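Local coordinates for chitin elicitor-binding protein (Oryza sativa subsp. japonica, PDB 5JCE) that binds chitin oligosaccharide elicitors at the plant cell membrane and takes part in relaying the signal that sets off defence responses, at residues P192-R197 and T232-N237; S204-L209 and C271-Y276; G245-P250 and L282-S287; L251-L256 and T286-N291. One frame throughout, in Å; residues are numbered along the deposited sequence.

How the contacts relate
All four contacts lie away from the chitin-binding residues and the glycan pocket. Contact 1 joins the end of strand 188-194 to the loop before strand 237-240; its centre is about 15 Å from that of contact 2, and the two do not touch. Contacts 2, 3 and 4 share one antiparallel three-stranded sheet. Contact 2 uses its middle strand, 269-277, while contacts 3 and 4 use edge strand 283-290 and overlap at Thr286 and Ser287. Centres are about 11 Å apart for contacts 2 and 3 and about 13 Å for contacts 3 and 4. Probable backbone hydrogen bonds join the strands, Gln285 N to Gly275 O at 2.7 Å and Ala272 N to Ser287 O at 2.9 Å.

Contact 1: residues P192-R197 and T232-N237; sequences PLPVCR and TTYQLN
Cys196 is the bump and the bend Tyr234-Leu236 the hollow. Its CB sits 3.4 Å from Leu236 N and also meets Leu236 CD1, while SG turns to the other wall and reaches Tyr234 CD1 at 3.9 Å, a sulfur-aromatic contact made at the ring's edge. The tyrosine ring then runs back along residues 194-196: CD1 lies by the Cys196 backbone, CE1 by the Val195 carbonyl carbon, and OH ends 4.1 Å from Pro194 CB. Arg197 closes the far end. Its chain crosses Tyr234 at about a right angle, CG coming 3.4 Å from Tyr234 O, and the Gln235 amide fills the angle beside it, OE1 lying 3.4 Å from Arg197 CD and at the guanidinium edge. Gln235 leaves its backbone pointing away; the bend at chi2 (74°) brings the amide round to the arginine. A single backbone bridge, Arg197 with Gln235, pins these shapes together: Arg197 N donates to Tyr234 O at 2.8 Å, and Leu236 N to Arg197 O at 2.9 Å. An ST turn, in which Thr233 OG1 accepts from Gln235 N, steadies the bend. With an alanine at Gln235 the amide is gone, and the Arg197 chain would probably lose the neighbour beside its CD and guanidinium edge and be freer to swing. A disulfide separately ties Cys196 to Cys229, outside both segments. Across the contact itself the chemistry is two backbone hydrogen bonds plus van der Waals contact; with no salt bridge between the segments, the join appears to depend little on charge pairing.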
loop_
_atom_site.group_PDB
_atom_site.type_symbol
_atom_site.label_atom_id
_atom_site.label_comp_id
_atom_site.label_asym_id
_atom_site.label_seq_id
_atom_site.Cartn_x
_atom_site.Cartn_y
_atom_site.Cartn_z
ATOM N N PRO A 192 3.205 -6.797 8.334
ATOM C CA PRO A 192 2.389 -7.354 7.250
ATOM C C PRO A 192 0.905 -7.382 7.597
ATOM O O PRO A 192 0.453 -8.342 8.225
ATOM C CB PRO A 192 2.928 -8.786 7.089
ATOM C CG PRO A 192 4.121 -8.872 7.968
ATOM C CD PRO A 192 3.965 -7.840 9.030
ATOM N N LEU A 193 0.171 -6.352 7.184
ATOM C CA LEU A 193 -1.264 -6.264 7.448
ATOM C C LEU A 193 -2.003 -7.356 6.711
ATOM O O LEU A 193 -1.806 -7.525 5.513
ATOM C CB LEU A 193 -1.810 -4.917 7.010
ATOM C CG LEU A 193 -1.197 -3.697 7.670
ATOM C CD1 LEU A 193 -2.151 -2.539 7.594
ATOM C CD2 LEU A 193 -0.863 -4.007 9.111
ATOM N N PRO A 194 -2.844 -8.113 7.426
ATOM C CA PRO A 194 -3.786 -9.000 6.735
ATOM C C PRO A 194 -4.716 -8.216 5.807
ATOM O O PRO A 194 -5.051 -7.074 6.099
ATOM C CB PRO A 194 -4.567 -9.671 7.887
ATOM C CG PRO A 194 -4.089 -9.013 9.154
ATOM C CD PRO A 194 -2.784 -8.370 8.872
ATOM N N VAL A 195 -5.120 -8.837 4.705
ATOM C CA VAL A 195 -5.952 -8.201 3.695
ATOM C C VAL A 195 -7.061 -9.153 3.232
ATOM O O VAL A 195 -6.954 -10.362 3.432
ATOM C CB VAL A 195 -5.097 -7.760 2.472
ATOM C CG1 VAL A 195 -4.095 -6.682 2.882
ATOM C CG2 VAL A 195 -4.377 -8.961 1.862
ATOM N N CYS A 196 -8.109 -8.610 2.607
ATOM C CA CYS A 196 -9.195 -9.429 2.063
ATOM C C CYS A 196 -8.687 -10.353 0.964
ATOM O O CYS A 196 -7.737 -10.018 0.269
ATOM C CB CYS A 196 -10.321 -8.542 1.518
ATOM S SG CYS A 196 -11.246 -7.613 2.774
ATOM N N ARG A 197 -9.306 -11.522 0.824
ATOM C CA ARG A 197 -9.050 -12.398 -0.317
ATOM C C ARG A 197 -9.816 -11.837 -1.474
ATOM O O ARG A 197 -10.779 -11.111 -1.270
ATOM C CB ARG A 197 -9.508 -13.839 -0.077
ATOM C CG ARG A 197 -9.498 -14.292 1.351
ATOM C CD ARG A 197 -10.651 -15.269 1.614
ATOM N NE ARG A 197 -11.166 -15.147 2.980
ATOM C CZ ARG A 197 -10.484 -15.545 4.046
ATOM N NH1 ARG A 197 -9.261 -16.056 3.890
ATOM N NH2 ARG A 197 -11.010 -15.415 5.257
ATOM N N THR A 232 -15.164 -8.492 8.771
ATOM C CA THR A 232 -16.413 -9.255 8.827
ATOM C C THR A 232 -16.404 -10.541 7.993
ATOM O O THR A 232 -16.848 -11.594 8.458
ATOM C CB THR A 232 -17.594 -8.389 8.364
ATOM O OG1 THR A 232 -17.974 -7.502 9.424
ATOM C CG2 THR A 232 -18.784 -9.255 7.986
ATOM N N THR A 233 -15.900 -10.449 6.768
ATOM C CA THR A 233 -15.783 -11.605 5.888
ATOM C C THR A 233 -14.347 -11.861 5.443
ATOM O O THR A 233 -13.952 -13.006 5.264
ATOM C CB THR A 233 -16.648 -11.445 4.616
ATOM O OG1 THR A 233 -16.231 -10.277 3.875
ATOM C CG2 THR A 233 -18.141 -11.366 4.977
ATOM N N TYR A 234 -13.592 -10.778 5.262
ATOM C CA TYR A 234 -12.279 -10.777 4.609
ATOM C C TYR A 234 -12.354 -11.246 3.158
ATOM O O TYR A 234 -11.390 -11.783 2.613
ATOM C CB TYR A 234 -11.268 -11.610 5.386
ATOM C CG TYR A 234 -10.464 -10.747 6.321
ATOM C CD1 TYR A 234 -9.895 -9.562 5.874
ATOM C CD2 TYR A 234 -10.301 -11.088 7.662
ATOM C CE1 TYR A 234 -9.161 -8.749 6.733
ATOM C CE2 TYR A 234 -9.569 -10.283 8.522
ATOM C CZ TYR A 234 -9.005 -9.115 8.053
ATOM O OH TYR A 234 -8.288 -8.301 8.901
ATOM N N GLN A 235 -13.508 -11.021 2.540
ATOM C CA GLN A 235 -13.666 -11.212 1.113
ATOM C C GLN A 235 -13.873 -9.846 0.500
ATOM O O GLN A 235 -14.805 -9.131 0.867
ATOM C CB GLN A 235 -14.843 -12.132 0.798
ATOM C CG GLN A 235 -14.951 -12.553 -0.661
ATOM C CD GLN A 235 -13.901 -13.595 -1.031
ATOM O OE1 GLN A 235 -13.445 -14.359 -0.176
ATOM N NE2 GLN A 235 -13.496 -13.615 -2.300
ATOM N N LEU A 236 -12.988 -9.480 -0.413
ATOM C CA LEU A 236 -13.067 -8.213 -1.118
ATOM C C LEU A 236 -14.465 -7.966 -1.675
ATOM O O LEU A 236 -15.031 -8.820 -2.353
ATOM C CB LEU A 236 -12.045 -8.188 -2.248
ATOM C CG LEU A 236 -11.497 -6.826 -2.635
ATOM C CD1 LEU A 236 -10.652 -6.313 -1.497
ATOM C CD2 LEU A 236 -10.691 -6.901 -3.931
ATOM N N ASN A 237 -15.029 -6.806 -1.356
ATOM C CA ASN A 237 -16.320 -6.407 -1.882
ATOM C C ASN A 237 -16.075 -5.426 -3.014
ATOM O O ASN A 237 -15.550 -4.346 -2.786
ATOM C CB ASN A 237 -17.179 -5.788 -0.767
ATOM C CG ASN A 237 -18.625 -5.503 -1.193
ATOM O OD1 ASN A 237 -18.884 -5.019 -2.293
ATOM N ND2 ASN A 237 -19.570 -5.773 -0.293
#

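Contact 2: residues S204-L209 and C271-Y276; sequences SADHNL and CAYSGY
Asp206 and Tyr273 reach for each other from opposite directions, and the phenol OH donates to Asp206 OD2. The modelled separation of 2.4 Å is very short, and its exact value is doubtful at this resolution. Carboxylate and ring stand nearly perpendicular (81°), with OD2 at the edge of the ring and in its plane. The same oxygen also lies in plane at the edge of the Tyr276 ring, 3.4 Å from CD1, so two tyrosines present their rims to one carboxylate. Asp206 holds CG between its backbone N and carbonyl carbon (chi1 46°), which turns the carboxylate to the strand. Its other oxygen, OD1, accepts from Ser204 OG; that hydroxyl in turn accepts from Tyr276 N at 3.1 Å, a chain of hydrogen bonds running from strand backbone through serine to aspartate. Ser204 OG also lies beside Gly275 CA. Gly275 N in turn sits 3.5 Å above the centre of the Tyr273 ring. Ala205 sets its methyl obliquely against the phenol end of Tyr276, CB to CZ 3.5 Å. A serine in place of Tyr276 would probably leave that methyl and one flank of the carboxylate without cover. Ser204-His207 form a type I turn, which delivers these three side chains together. The turn docks where Ser274 and Gly275, both opposite Gln285, make a classic beta bulge in strand 269-277. That strand runs between 261-262 and 283-290, and strand 217-220 borders the contact through Thr220, which touches both tyrosines and bonds to Asp206 OD2.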
loop_
_atom_site.group_PDB
_atom_site.type_symbol
_atom_site.label_atom_id
_atom_site.label_comp_id
_atom_site.label_asym_id
_atom_site.label_seq_id
_atom_site.Cartn_x
_atom_site.Cartn_y
_atom_site.Cartn_z
ATOM N N SER A 204 -4.309 -10.513 -14.625
ATOM C CA SER A 204 -4.825 -9.152 -14.477
ATOM C C SER A 204 -3.741 -8.155 -14.058
ATOM O O SER A 204 -2.869 -8.456 -13.247
ATOM C CB SER A 204 -5.980 -9.125 -13.471
ATOM O OG SER A 204 -6.550 -7.825 -13.367
ATOM N N ALA A 205 -3.825 -6.964 -14.636
ATOM C CA ALA A 205 -2.935 -5.854 -14.337
ATOM C C ALA A 205 -2.860 -5.501 -12.838
ATOM O O ALA A 205 -1.783 -5.213 -12.329
ATOM C CB ALA A 205 -3.375 -4.636 -15.146
ATOM N N ASP A 206 -3.998 -5.519 -12.142
ATOM C CA ASP A 206 -4.058 -5.149 -10.719
ATOM C C ASP A 206 -3.854 -6.303 -9.748
ATOM O O ASP A 206 -4.208 -6.186 -8.576
ATOM C CB ASP A 206 -5.404 -4.488 -10.385
ATOM C CG ASP A 206 -6.582 -5.237 -10.965
ATOM O OD1 ASP A 206 -6.420 -6.420 -11.340
ATOM O OD2 ASP A 206 -7.668 -4.627 -11.060
ATOM N N HIS A 207 -3.274 -7.399 -10.225
ATOM C CA HIS A 207 -3.218 -8.641 -9.453
ATOM C C HIS A 207 -2.555 -8.517 -8.067
ATOM O O HIS A 207 -3.007 -9.128 -7.095
ATOM C CB HIS A 207 -2.505 -9.713 -10.268
ATOM C CG HIS A 207 -2.122 -10.911 -9.464
ATOM N ND1 HIS A 207 -3.015 -11.580 -8.652
ATOM C CD2 HIS A 207 -0.931 -11.537 -9.315
ATOM C CE1 HIS A 207 -2.396 -12.578 -8.048
ATOM N NE2 HIS A 207 -1.131 -12.574 -8.433
ATOM N N ASN A 208 -1.493 -7.737 -7.954
ATOM C CA ASN A 208 -0.857 -7.592 -6.653
ATOM C C ASN A 208 -1.078 -6.238 -6.032
ATOM O O ASN A 208 -0.388 -5.874 -5.085
ATOM C CB ASN A 208 0.640 -7.848 -6.757
ATOM C CG ASN A 208 0.969 -9.304 -6.652
ATOM O OD1 ASN A 208 1.602 -9.873 -7.540
ATOM N ND2 ASN A 208 0.520 -9.935 -5.561
ATOM N N LEU A 209 -2.041 -5.494 -6.566
ATOM C CA LEU A 209 -2.264 -4.122 -6.133
ATOM C C LEU A 209 -3.530 -3.957 -5.293
ATOM O O LEU A 209 -3.613 -3.045 -4.484
ATOM C CB LEU A 209 -2.314 -3.206 -7.347
ATOM C CG LEU A 209 -1.068 -3.289 -8.247
ATOM C CD1 LEU A 209 -1.247 -2.383 -9.451
ATOM C CD2 LEU A 209 0.242 -2.980 -7.492
ATOM N N CYS A 271 -20.876 -13.323 -7.620
ATOM C CA CYS A 271 -20.240 -12.761 -8.813
ATOM C C CYS A 271 -19.168 -11.738 -8.451
ATOM O O CYS A 271 -19.497 -10.589 -8.144
ATOM C CB CYS A 271 -21.283 -12.112 -9.724
ATOM S SG CYS A 271 -20.575 -11.348 -11.182
ATOM N N ALA A 272 -17.898 -12.142 -8.510
ATOM C CA ALA A 272 -16.785 -11.281 -8.089
ATOM C C ALA A 272 -15.993 -10.618 -9.217
ATOM O O ALA A 272 -16.019 -11.043 -10.359
ATOM C CB ALA A 272 -15.834 -12.085 -7.217
ATOM N N TYR A 273 -15.278 -9.562 -8.869
ATOM C CA TYR A 273 -14.364 -8.903 -9.781
ATOM C C TYR A 273 -13.112 -9.750 -9.894
ATOM O O TYR A 273 -12.545 -10.157 -8.882
ATOM C CB TYR A 273 -14.027 -7.504 -9.276
ATOM C CG TYR A 273 -12.912 -6.817 -10.009
ATOM C CD1 TYR A 273 -13.113 -6.287 -11.281
ATOM C CD2 TYR A 273 -11.663 -6.671 -9.424
ATOM C CE1 TYR A 273 -12.083 -5.645 -11.967
ATOM C CE2 TYR A 273 -10.622 -6.033 -10.099
ATOM C CZ TYR A 273 -10.847 -5.519 -11.367
ATOM O OH TYR A 273 -9.826 -4.883 -12.027
ATOM N N SER A 274 -12.691 -10.041 -11.116
ATOM C CA SER A 274 -11.522 -10.895 -11.306
ATOM C C SER A 274 -10.419 -10.203 -12.098
ATOM O O SER A 274 -9.352 -10.773 -12.301
ATOM C CB SER A 274 -11.917 -12.203 -11.986
ATOM O OG SER A 274 -12.799 -11.967 -13.064
ATOM N N GLY A 275 -10.677 -8.975 -12.539
ATOM C CA GLY A 275 -9.624 -8.147 -13.082
ATOM C C GLY A 275 -10.020 -7.359 -14.304
ATOM O O GLY A 275 -11.174 -7.306 -14.714
ATOM N N TYR A 276 -9.035 -6.722 -14.901
ATOM C CA TYR A 276 -9.273 -6.014 -16.141
ATOM C C TYR A 276 -8.066 -6.206 -17.013
ATOM O O TYR A 276 -7.028 -6.688 -16.553
ATOM C CB TYR A 276 -9.531 -4.517 -15.903
ATOM C CG TYR A 276 -8.282 -3.743 -15.591
ATOM C CD1 TYR A 276 -7.733 -3.758 -14.319
ATOM C CD2 TYR A 276 -7.643 -3.002 -16.567
ATOM C CE1 TYR A 276 -6.584 -3.058 -14.029
ATOM C CE2 TYR A 276 -6.486 -2.295 -16.290
ATOM C CZ TYR A 276 -5.961 -2.330 -15.024
ATOM O OH TYR A 276 -4.809 -1.638 -14.746
#

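Contact 3: residues G245-P250 and L282-S287; sequences GCPSVP and LIIQTS
Ile284 meets Pro247 where an irregular, proline-rich segment lies along the edge strand 283-290 of a three-stranded antiparallel sheet. The two segments run nearly in the same direction, 21° apart, yet no backbone-to-backbone hydrogen bond joins them; Pro247 and Pro250 have no N-H to offer. Ile284 loses the most surface. With CG1 anti to its carbonyl carbon (chi1 -63°), it sends CD1 to Pro247 CG at 3.7 Å, the isoleucine chain crossing the proline ring at about a right angle, while CG2 goes the other way to touch Val249 CG1 at 4.1 Å. One branched side chain thus spans two residues of the loop. Pro247, next in buried area, also lays its CG 3.5 Å from Leu282 O and comes near Leu282 CD2, so its ring covers both a side chain and a carbonyl just before the strand. Pro250 does the same further along: its CD sits 3.2 Å from Ile284 O. Between the prolines Val249 points CG1 across to Thr286 CG2 at 3.7 Å. The inward residues, Ile284 and Thr286, alternate with Ile283 and Gln285, whose side chains start away from the loop. The strand pairs with 269-277 through its backbone, and Ile284 also touches Tyr273 of that strand; the loop is tied down beside Pro247 by the Cys246-Cys224 disulfide. The polar link lies at the far end: Thr286 OG1 donates to Pro250 O at 2.9 Å, from 54° above the carbonyl plane and so not along a lone pair.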
loop_
_atom_site.group_PDB
_atom_site.type_symbol
_atom_site.label_atom_id
_atom_site.label_comp_id
_atom_site.label_asym_id
_atom_site.label_seq_id
_atom_site.Cartn_x
_atom_site.Cartn_y
_atom_site.Cartn_z
ATOM N N GLY A 245 -17.749 6.881 -19.020
ATOM C CA GLY A 245 -16.746 6.456 -19.986
ATOM C C GLY A 245 -16.335 5.010 -19.740
ATOM O O GLY A 245 -15.467 4.484 -20.426
ATOM N N CYS A 246 -16.978 4.371 -18.759
ATOM C CA CYS A 246 -16.626 3.026 -18.282
ATOM C C CYS A 246 -17.357 1.894 -19.015
ATOM O O CYS A 246 -18.562 1.991 -19.258
ATOM C CB CYS A 246 -16.921 2.930 -16.785
ATOM S SG CYS A 246 -15.610 3.565 -15.716
ATOM N N PRO A 247 -16.631 0.808 -19.348
ATOM C CA PRO A 247 -17.185 -0.350 -20.057
ATOM C C PRO A 247 -18.206 -1.114 -19.224
ATOM O O PRO A 247 -18.247 -0.964 -18.001
ATOM C CB PRO A 247 -15.956 -1.226 -20.321
ATOM C CG PRO A 247 -15.035 -0.896 -19.216
ATOM C CD PRO A 247 -15.245 0.568 -18.916
ATOM N N SER A 248 -19.020 -1.927 -19.887
ATOM C CA SER A 248 -19.984 -2.770 -19.198
ATOM C C SER A 248 -19.247 -3.817 -18.377
ATOM O O SER A 248 -18.138 -4.242 -18.730
ATOM C CB SER A 248 -20.929 -3.449 -20.193
ATOM O OG SER A 248 -20.201 -4.318 -21.053
ATOM N N VAL A 249 -19.868 -4.218 -17.275
ATOM C CA VAL A 249 -19.356 -5.293 -16.449
ATOM C C VAL A 249 -20.164 -6.565 -16.730
ATOM O O VAL A 249 -21.390 -6.577 -16.546
ATOM C CB VAL A 249 -19.437 -4.942 -14.939
ATOM C CG1 VAL A 249 -18.662 -5.962 -14.107
ATOM C CG2 VAL A 249 -18.924 -3.533 -14.688
ATOM N N PRO A 250 -19.479 -7.639 -17.163
ATOM C CA PRO A 250 -20.123 -8.915 -17.500
ATOM C C PRO A 250 -20.757 -9.620 -16.304
ATOM O O PRO A 250 -20.236 -9.572 -15.182
ATOM C CB PRO A 250 -18.968 -9.754 -18.062
ATOM C CG PRO A 250 -17.745 -9.168 -17.458
ATOM C CD PRO A 250 -18.018 -7.696 -17.339
ATOM N N LEU A 282 -10.401 -0.947 -22.477
ATOM C CA LEU A 282 -10.532 -1.474 -21.148
ATOM C C LEU A 282 -11.585 -2.525 -21.131
ATOM O O LEU A 282 -12.710 -2.278 -21.475
ATOM C CB LEU A 282 -10.920 -0.364 -20.186
ATOM C CG LEU A 282 -10.313 -0.458 -18.798
ATOM C CD1 LEU A 282 -10.218 0.898 -18.161
ATOM C CD2 LEU A 282 -11.136 -1.374 -17.929
ATOM N N ILE A 283 -11.205 -3.703 -20.691
ATOM C CA ILE A 283 -12.149 -4.793 -20.507
ATOM C C ILE A 283 -12.115 -5.253 -19.064
ATOM O O ILE A 283 -11.044 -5.478 -18.498
ATOM C CB ILE A 283 -11.847 -5.994 -21.436
ATOM C CG1 ILE A 283 -11.629 -5.518 -22.871
ATOM C CG2 ILE A 283 -12.963 -7.052 -21.343
ATOM C CD1 ILE A 283 -10.924 -6.524 -23.720
ATOM N N ILE A 284 -13.296 -5.403 -18.482
ATOM C CA ILE A 284 -13.420 -5.867 -17.114
ATOM C C ILE A 284 -13.892 -7.310 -17.105
ATOM O O ILE A 284 -14.807 -7.666 -17.835
ATOM C CB ILE A 284 -14.404 -4.975 -16.304
ATOM C CG1 ILE A 284 -13.867 -3.553 -16.202
ATOM C CG2 ILE A 284 -14.646 -5.539 -14.910
ATOM C CD1 ILE A 284 -14.946 -2.553 -15.942
ATOM N N GLN A 285 -13.269 -8.132 -16.267
ATOM C CA GLN A 285 -13.658 -9.528 -16.109
ATOM C C GLN A 285 -14.319 -9.814 -14.754
ATOM O O GLN A 285 -13.965 -9.209 -13.741
ATOM C CB GLN A 285 -12.430 -10.425 -16.265
ATOM C CG GLN A 285 -11.701 -10.227 -17.560
ATOM C CD GLN A 285 -10.208 -10.042 -17.376
ATOM O OE1 GLN A 285 -9.588 -10.615 -16.463
ATOM N NE2 GLN A 285 -9.616 -9.241 -18.252
ATOM N N THR A 286 -15.268 -10.746 -14.732
ATOM C CA THR A 286 -15.819 -11.244 -13.478
ATOM C C THR A 286 -15.816 -12.757 -13.449
ATOM O O THR A 286 -15.666 -13.405 -14.482
ATOM C CB THR A 286 -17.255 -10.780 -13.220
ATOM O OG1 THR A 286 -18.124 -11.317 -14.222
ATOM C CG2 THR A 286 -17.336 -9.270 -13.200
ATOM N N SER A 287 -15.981 -13.313 -12.252
ATOM C CA SER A 287 -16.015 -14.756 -12.081
ATOM C C SER A 287 -16.728 -15.136 -10.796
ATOM O O SER A 287 -16.678 -14.420 -9.794
ATOM C CB SER A 287 -14.605 -15.344 -12.072
ATOM O OG SER A 287 -13.997 -15.180 -10.803
#

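Contact 4: residues L251-L256 and T286-N291; sequences LCNGTL and TSLATN
Cys252 packs against Ser287 and Leu288 in a small van der Waals contact at the surface, where the loop between strands 237-240 and 261-262 turns beside the edge strand 283-290. No hydrogen bond crosses it. The cysteine carries most of the contact. Its SG, anti to the carbonyl carbon (chi1 -89°), lies over the face of the peptide joining Ser287 to Leu288, 3.5 Å from Leu288 N and equally near Ser287 C. The CB of Cys252 meets Leu288 CD1 at 4.0 Å. Leu288 curls back from the strand toward the loop, and its second methyl, CD2, approaches Asn253 ND2 at 4.3 Å; both of these residues also touch a crystal neighbour, so their outer atoms may partly reflect the lattice. On the other flank of the sulfur is Thr286 OG1, 3.7 Å from SG. That hydroxyl is also near Leu251 O, but the angle is poor and its hydrogen bond goes to Pro250 O. Within the loop a backbone bond, Cys252 N to Leu256 O at 2.9 Å, closes the turn. The Cys252 side chain also touches Cys271 of strand 269-277, the strand to which Ser287 and Ala289 bond through Ala272 and Thr270. Thr286 touches Cys271 as well, so the sulfur sits where loop and two strands meet. In this protein the loop before strand 261-262 therefore packs along strand 283-290, an outermost strand of the three-stranded antiparallel sheet, through side chains and with no beta bridge between them.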
loop_
_atom_site.group_PDB
_atom_site.type_symbol
_atom_site.label_atom_id
_atom_site.label_comp_id
_atom_site.label_asym_id
_atom_site.label_seq_id
_atom_site.Cartn_x
_atom_site.Cartn_y
_atom_site.Cartn_z
ATOM N N LEU A 251 -21.885 -10.275 -16.560
ATOM C CA LEU A 251 -22.511 -11.144 -15.582
ATOM C C LEU A 251 -21.692 -12.405 -15.405
ATOM O O LEU A 251 -20.696 -12.626 -16.106
ATOM C CB LEU A 251 -23.918 -11.522 -16.018
ATOM C CG LEU A 251 -24.774 -10.408 -16.601
ATOM C CD1 LEU A 251 -26.029 -11.036 -17.175
ATOM C CD2 LEU A 251 -25.108 -9.381 -15.519
ATOM N N CYS A 252 -22.101 -13.244 -14.490
ATOM C CA CYS A 252 -21.442 -14.504 -14.391
ATOM C C CYS A 252 -22.392 -15.456 -14.974
ATOM O O CYS A 252 -23.525 -15.521 -14.574
ATOM C CB CYS A 252 -21.181 -14.860 -12.971
ATOM S SG CYS A 252 -19.612 -14.208 -12.524
ATOM N N ASN A 253 -21.951 -16.165 -15.993
ATOM C CA ASN A 253 -22.871 -16.917 -16.794
ATOM C C ASN A 253 -23.852 -15.911 -17.366
ATOM O O ASN A 253 -23.443 -14.952 -17.987
ATOM C CB ASN A 253 -23.535 -17.969 -15.931
ATOM C CG ASN A 253 -22.595 -19.098 -15.574
ATOM O OD1 ASN A 253 -21.811 -19.553 -16.406
ATOM N ND2 ASN A 253 -22.678 -19.566 -14.336
ATOM N N GLY A 254 -25.110 -16.084 -17.054
ATOM C CA GLY A 254 -26.058 -15.053 -17.317
ATOM C C GLY A 254 -26.741 -14.844 -16.001
ATOM O O GLY A 254 -26.860 -15.769 -15.214
ATOM N N THR A 255 -27.158 -13.615 -15.737
ATOM C CA THR A 255 -28.047 -13.277 -14.629
ATOM C C THR A 255 -27.475 -12.977 -13.265
ATOM O O THR A 255 -28.216 -12.566 -12.394
ATOM C CB THR A 255 -29.031 -14.400 -14.368
ATOM O OG1 THR A 255 -28.291 -15.528 -13.896
ATOM C CG2 THR A 255 -29.740 -14.746 -15.652
ATOM N N LEU A 256 -26.181 -13.150 -13.070
ATOM C CA LEU A 256 -25.588 -12.778 -11.807
ATOM C C LEU A 256 -24.790 -11.562 -12.086
ATOM O O LEU A 256 -23.832 -11.617 -12.800
ATOM C CB LEU A 256 -24.646 -13.859 -11.328
ATOM C CG LEU A 256 -24.980 -14.713 -10.116
ATOM C CD1 LEU A 256 -25.307 -13.870 -8.919
ATOM C CD2 LEU A 256 -26.150 -15.596 -10.451
ATOM N N THR A 286 -15.268 -10.746 -14.732
ATOM C CA THR A 286 -15.819 -11.244 -13.478
ATOM C C THR A 286 -15.816 -12.757 -13.449
ATOM O O THR A 286 -15.666 -13.405 -14.482
ATOM C CB THR A 286 -17.255 -10.780 -13.220
ATOM O OG1 THR A 286 -18.124 -11.317 -14.222
ATOM C CG2 THR A 286 -17.336 -9.270 -13.200
ATOM N N SER A 287 -15.981 -13.313 -12.252
ATOM C CA SER A 287 -16.015 -14.756 -12.081
ATOM C C SER A 287 -16.728 -15.136 -10.796
ATOM O O SER A 287 -16.678 -14.420 -9.794
ATOM C CB SER A 287 -14.605 -15.344 -12.072
ATOM O OG SER A 287 -13.997 -15.180 -10.803
ATOM N N LEU A 288 -17.398 -16.272 -10.850
ATOM C CA LEU A 288 -18.082 -16.828 -9.702
ATOM C C LEU A 288 -17.085 -17.152 -8.592
ATOM O O LEU A 288 -16.043 -17.762 -8.835
ATOM C CB LEU A 288 -18.852 -18.079 -10.120
ATOM C CG LEU A 288 -20.259 -18.278 -9.571
ATOM C CD1 LEU A 288 -21.062 -16.989 -9.599
ATOM C CD2 LEU A 288 -20.924 -19.351 -10.398
ATOM N N ALA A 289 -17.391 -16.720 -7.374
ATOM C CA ALA A 289 -16.571 -17.066 -6.221
ATOM C C ALA A 289 -17.373 -17.931 -5.261
ATOM O O ALA A 289 -18.561 -17.690 -5.018
ATOM C CB ALA A 289 -16.062 -15.813 -5.525
ATOM N N THR A 290 -16.731 -18.965 -4.742
ATOM C CA THR A 290 -17.346 -19.788 -3.719
ATOM C C THR A 290 -17.234 -19.038 -2.384
ATOM O O THR A 290 -16.311 -18.241 -2.197
ATOM C CB THR A 290 -16.681 -21.173 -3.634
ATOM O OG1 THR A 290 -17.123 -21.839 -2.441
ATOM C CG2 THR A 290 -15.177 -21.036 -3.593
ATOM N N ASN A 291 -18.173 -19.259 -1.469
ATOM C CA ASN A 291 -18.059 -18.641 -0.152
ATOM C C ASN A 291 -16.786 -19.139 0.536
ATOM O O ASN A 291 -16.625 -20.333 0.778
ATOM C CB ASN A 291 -19.299 -18.921 0.712
ATOM C CG ASN A 291 -19.360 -18.032 1.955
ATOM O OD1 ASN A 291 -18.340 -17.770 2.587
ATOM N ND2 ASN A 291 -20.552 -17.543 2.288
#